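Local structure of dual oxidase maturation factor 1 (Homo sapiens, 7D3F) at residues H178-S181 with A182-V186; A220-F223 with F224-T228. The protein probably supports the maturation of the dual oxidase DUOX1 and its transport from the endoplasmic reticulum to the plasma membrane. One frame throughout, in Å; residues are numbered along the deposited sequence.

Contact 1 of 2, residues H178-S181 with A182-V186; sequences HYTS and AMLWV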
loop_
_atom_site.group_PDB
_atom_site.type_symbol
_atom_site.label_atom_id
_atom_site.label_comp_id
_atom_site.label_asym_id
_atom_site.label_seq_id
_atom_site.Cartn_x
_atom_site.Cartn_y
_atom_site.Cartn_z
ATOM N N HIS B 178 -21.618 -4.430 1.487
ATOM C CA HIS B 178 -20.347 -5.069 1.808
ATOM C C HIS B 178 -20.300 -6.499 1.282
ATOM O O HIS B 178 -19.352 -6.888 0.585
ATOM C CB HIS B 178 -20.118 -5.042 3.319
ATOM C CG HIS B 178 -18.958 -5.873 3.767
ATOM N ND1 HIS B 178 -19.113 -7.107 4.360
ATOM C CD2 HIS B 178 -17.625 -5.651 3.700
ATOM C CE1 HIS B 178 -17.924 -7.609 4.644
ATOM N NE2 HIS B 178 -17.004 -6.745 4.255
ATOM N N TYR B 179 -21.324 -7.298 1.589
ATOM C CA TYR B 179 -21.262 -8.694 1.166
ATOM C C TYR B 179 -21.501 -8.849 -0.332
ATOM O O TYR B 179 -20.933 -9.757 -0.953
ATOM C CB TYR B 179 -22.239 -9.541 1.977
ATOM C CG TYR B 179 -21.668 -9.964 3.312
ATOM C CD1 TYR B 179 -20.715 -10.973 3.391
ATOM C CD2 TYR B 179 -22.067 -9.349 4.490
ATOM C CE1 TYR B 179 -20.180 -11.360 4.606
ATOM C CE2 TYR B 179 -21.538 -9.730 5.709
ATOM C CZ TYR B 179 -20.597 -10.735 5.762
ATOM O OH TYR B 179 -20.070 -11.116 6.974
ATOM N N THR B 180 -22.303 -7.971 -0.939
ATOM C CA THR B 180 -22.453 -7.991 -2.389
ATOM C C THR B 180 -21.138 -7.653 -3.077
ATOM O O THR B 180 -20.777 -8.276 -4.081
ATOM C CB THR B 180 -23.552 -7.017 -2.815
ATOM O OG1 THR B 180 -24.751 -7.302 -2.084
ATOM C CG2 THR B 180 -23.832 -7.147 -4.304
ATOM N N SER B 181 -20.399 -6.675 -2.546
ATOM C CA SER B 181 -19.093 -6.341 -3.102
ATOM C C SER B 181 -18.113 -7.492 -2.934
ATOM O O SER B 181 -17.307 -7.766 -3.830
ATOM C CB SER B 181 -18.551 -5.074 -2.442
ATOM O OG SER B 181 -17.228 -4.801 -2.871
ATOM N N ALA B 182 -18.157 -8.172 -1.785
ATOM C CA ALA B 182 -17.291 -9.332 -1.587
ATOM C C ALA B 182 -17.603 -10.431 -2.600
ATOM O O ALA B 182 -16.694 -11.010 -3.211
ATOM C CB ALA B 182 -17.438 -9.856 -0.158
ATOM N N MET B 183 -18.891 -10.716 -2.805
ATOM C CA MET B 183 -19.276 -11.734 -3.778
ATOM C C MET B 183 -18.892 -11.323 -5.195
ATOM O O MET B 183 -18.485 -12.164 -6.004
ATOM C CB MET B 183 -20.776 -12.012 -3.680
ATOM C CG MET B 183 -21.167 -12.851 -2.471
ATOM S SD MET B 183 -22.951 -13.027 -2.279
ATOM C CE MET B 183 -23.038 -14.296 -1.018
ATOM N N LEU B 184 -19.008 -10.032 -5.515
ATOM C CA LEU B 184 -18.624 -9.565 -6.844
ATOM C C LEU B 184 -17.118 -9.651 -7.053
ATOM O O LEU B 184 -16.658 -9.951 -8.159
ATOM C CB LEU B 184 -19.121 -8.137 -7.061
ATOM C CG LEU B 184 -20.631 -8.009 -7.254
ATOM C CD1 LEU B 184 -21.036 -6.552 -7.275
ATOM C CD2 LEU B 184 -21.071 -8.711 -8.530
ATOM N N TRP B 185 -16.330 -9.381 -6.010
ATOM C CA TRP B 185 -14.887 -9.566 -6.117
ATOM C C TRP B 185 -14.533 -11.035 -6.312
ATOM O O TRP B 185 -13.627 -11.367 -7.088
ATOM C CB TRP B 185 -14.183 -8.999 -4.885
ATOM C CG TRP B 185 -13.950 -7.522 -4.961
ATOM C CD1 TRP B 185 -14.470 -6.565 -4.140
ATOM C CD2 TRP B 185 -13.140 -6.832 -5.921
ATOM N NE1 TRP B 185 -14.030 -5.321 -4.525
ATOM C CE2 TRP B 185 -13.212 -5.457 -5.616
ATOM C CE3 TRP B 185 -12.359 -7.241 -7.006
ATOM C CZ2 TRP B 185 -12.534 -4.492 -6.358
ATOM C CZ3 TRP B 185 -11.687 -6.282 -7.740
ATOM C CH2 TRP B 185 -11.778 -4.924 -7.413
ATOM N N VAL B 186 -15.235 -11.930 -5.612
ATOM C CA VAL B 186 -15.027 -13.360 -5.833
ATOM C C VAL B 186 -15.374 -13.730 -7.271
ATOM O O VAL B 186 -14.669 -14.517 -7.915
ATOM C CB VAL B 186 -15.840 -14.187 -4.820
ATOM C CG1 VAL B 186 -15.719 -15.669 -5.128
ATOM C CG2 VAL B 186 -15.368 -13.901 -3.404
#
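Thr-180 and Leu-184 form the tightly packed side of this helical turn: their side chains run side by side and point the same way, with CG2 of Thr-180 4.1 Å from CD1 of Leu-184. CG2 of Thr-180 stands anti to the backbone N, which leaves OG1 beside that N, where it hydrogen-bonds the carbonyl of Ala-176 one turn earlier. Both residues are buried. The exposed side is made by Trp-185, whose indole has CD1 3.5 Å from OG of Ser-181, a distance of packing. That hydroxyl, anti to its own N (chi1 174°), is instead hydrogen-bonded to OD1 of Asn-71. Regular alpha-helical i to i+4 bonds run beneath both sides, among them Leu-184 N to Thr-180 O and Trp-185 N to Ser-181 O, each 2.9 Å, with N-H...O angles of 152° and 157°. Met-183 lies on the side toward helix 203-229, its chain extended beyond CG, and its CG passes 3.5 Å from Tyr-179 O. Tyr-179 OH hydrogen-bonds a polar side chain of another protein's chain. Within helix 169-199, Thr-180 and Met-183 meet Ala-220 of helix 203-229, whereas Leu-184 and Trp-185 face helix 50-72.

Contact 2 of 2, residues A220-F223 with F224-T228; sequences ALLF and FSMAT
Leu-222 and Met-226 cross obliquely one turn apart on an alpha-helix, part of a predicted membrane span, with CD2 of Leu-222 4.2 Å from CG of Met-226. The methionine is bent at chi2 (-59°) and again at chi3, while its CG stands beside its own backbone N and packs against the carbonyl of Leu-222. On the next position round the helix, CE2 of Phe-223 lies 4.1 Å from CB of Ala-227; the ring reaches there because its CG is anti to the backbone N (chi1 -168°). Four i to i+4 backbone bonds, all 2.9 Å from N to O, hold the turn; that from Ser-225 N to Leu-221 O is nearly straight, with an N-H...O angle of 166°. Ser-225 OG adds a weak bond to the same Leu-221 O at 3.2 Å, so this carbonyl takes a second donor. Leu-221 and Ser-225 both turn to Phe-251 of helix 249-274, and Phe-224 packs on Thr-180 of helix 169-199. Thr-228 also folds back on Phe-224: its CG2 sits over the centre of the ring, 3.7 Å above the plane, and its N and OG1 approach Phe-224 O from opposite faces of the carbonyl plane, with OG1 at 2.6 Å.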
loop_
_atom_site.group_PDB
_atom_site.type_symbol
_atom_site.label_atom_id
_atom_site.label_comp_id
_atom_site.label_asym_id
_atom_site.label_seq_id
_atom_site.Cartn_x
_atom_site.Cartn_y
_atom_site.Cartn_z
ATOM N N ALA B 220 -24.614 -12.640 -5.277
ATOM C CA ALA B 220 -24.548 -11.234 -4.889
ATOM C C ALA B 220 -25.897 -10.557 -5.077
ATOM O O ALA B 220 -26.353 -9.804 -4.204
ATOM C CB ALA B 220 -23.467 -10.517 -5.697
ATOM N N LEU B 221 -26.559 -10.828 -6.206
ATOM C CA LEU B 221 -27.902 -10.298 -6.427
ATOM C C LEU B 221 -28.855 -10.725 -5.317
ATOM O O LEU B 221 -29.586 -9.900 -4.752
ATOM C CB LEU B 221 -28.436 -10.770 -7.777
ATOM C CG LEU B 221 -28.263 -9.879 -9.001
ATOM C CD1 LEU B 221 -29.484 -10.036 -9.875
ATOM C CD2 LEU B 221 -28.076 -8.433 -8.599
ATOM N N LEU B 222 -28.867 -12.024 -5.007
ATOM C CA LEU B 222 -29.798 -12.549 -4.015
ATOM C C LEU B 222 -29.524 -11.965 -2.637
ATOM O O LEU B 222 -30.458 -11.604 -1.912
ATOM C CB LEU B 222 -29.718 -14.076 -3.983
ATOM C CG LEU B 222 -30.728 -14.809 -3.099
ATOM C CD1 LEU B 222 -31.363 -15.958 -3.864
ATOM C CD2 LEU B 222 -30.064 -15.315 -1.828
ATOM N N PHE B 223 -28.248 -11.863 -2.254
ATOM C CA PHE B 223 -27.918 -11.295 -0.953
ATOM C C PHE B 223 -28.331 -9.833 -0.874
ATOM O O PHE B 223 -28.883 -9.396 0.142
ATOM C CB PHE B 223 -26.425 -11.442 -0.659
ATOM C CG PHE B 223 -26.059 -11.138 0.771
ATOM C CD1 PHE B 223 -25.883 -12.162 1.686
ATOM C CD2 PHE B 223 -25.907 -9.828 1.202
ATOM C CE1 PHE B 223 -25.555 -11.887 3.001
ATOM C CE2 PHE B 223 -25.586 -9.548 2.516
ATOM C CZ PHE B 223 -25.406 -10.578 3.416
ATOM N N PHE B 224 -28.070 -9.058 -1.930
ATOM C CA PHE B 224 -28.467 -7.655 -1.912
ATOM C C PHE B 224 -29.978 -7.523 -1.778
ATOM O O PHE B 224 -30.473 -6.731 -0.966
ATOM C CB PHE B 224 -27.970 -6.942 -3.171
ATOM C CG PHE B 224 -28.173 -5.453 -3.142
ATOM C CD1 PHE B 224 -27.244 -4.627 -2.530
ATOM C CD2 PHE B 224 -29.294 -4.880 -3.719
ATOM C CE1 PHE B 224 -27.428 -3.258 -2.496
ATOM C CE2 PHE B 224 -29.484 -3.511 -3.688
ATOM C CZ PHE B 224 -28.550 -2.700 -3.076
ATOM N N SER B 225 -30.728 -8.315 -2.549
ATOM C CA SER B 225 -32.185 -8.250 -2.477
ATOM C C SER B 225 -32.687 -8.614 -1.085
ATOM O O SER B 225 -33.509 -7.897 -0.501
ATOM C CB SER B 225 -32.806 -9.172 -3.527
ATOM O OG SER B 225 -32.591 -8.675 -4.834
ATOM N N MET B 226 -32.191 -9.723 -0.530
ATOM C CA MET B 226 -32.679 -10.181 0.766
ATOM C C MET B 226 -32.315 -9.207 1.880
ATOM O O MET B 226 -33.126 -8.955 2.778
ATOM C CB MET B 226 -32.133 -11.576 1.071
ATOM C CG MET B 226 -32.646 -12.671 0.142
ATOM S SD MET B 226 -34.442 -12.859 0.159
ATOM C CE MET B 226 -34.898 -12.037 -1.368
ATOM N N ALA B 227 -31.105 -8.645 1.841
ATOM C CA ALA B 227 -30.678 -7.754 2.912
ATOM C C ALA B 227 -31.319 -6.376 2.810
ATOM O O ALA B 227 -31.558 -5.738 3.841
ATOM C CB ALA B 227 -29.155 -7.632 2.917
ATOM N N THR B 228 -31.604 -5.894 1.599
ATOM C CA THR B 228 -32.277 -4.612 1.446
ATOM C C THR B 228 -33.792 -4.719 1.540
ATOM O O THR B 228 -34.462 -3.687 1.666
ATOM C CB THR B 228 -31.896 -3.966 0.109
ATOM O OG1 THR B 228 -32.241 -4.847 -0.968
ATOM C CG2 THR B 228 -30.401 -3.679 0.066
#

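Overall arrangement
Contacts 1 and 2 lie on consecutive helices, 169-199 and 203-229, with their centres 11 Å apart, and they touch directly. Thr-180 of contact 1 meets contact 2 twice through OG1, at 3.4 Å from Phe-224 CB and 3.6 Å from Ala-220 O. Beside it, Tyr-179 CB lies 3.4 Å from Phe-223 CE2, and the two rings meet with their planes at about 45°. Met-183 SD comes 3.5 Å from Ala-220 N. Leu-105, in a loop, touches Thr-180, Leu-184 and Phe-224, so it spans both contacts. A bound N-acetylglucosamine is about 14 Å from the side chains of Leu-184 and Phe-224, too far to take part in either turn.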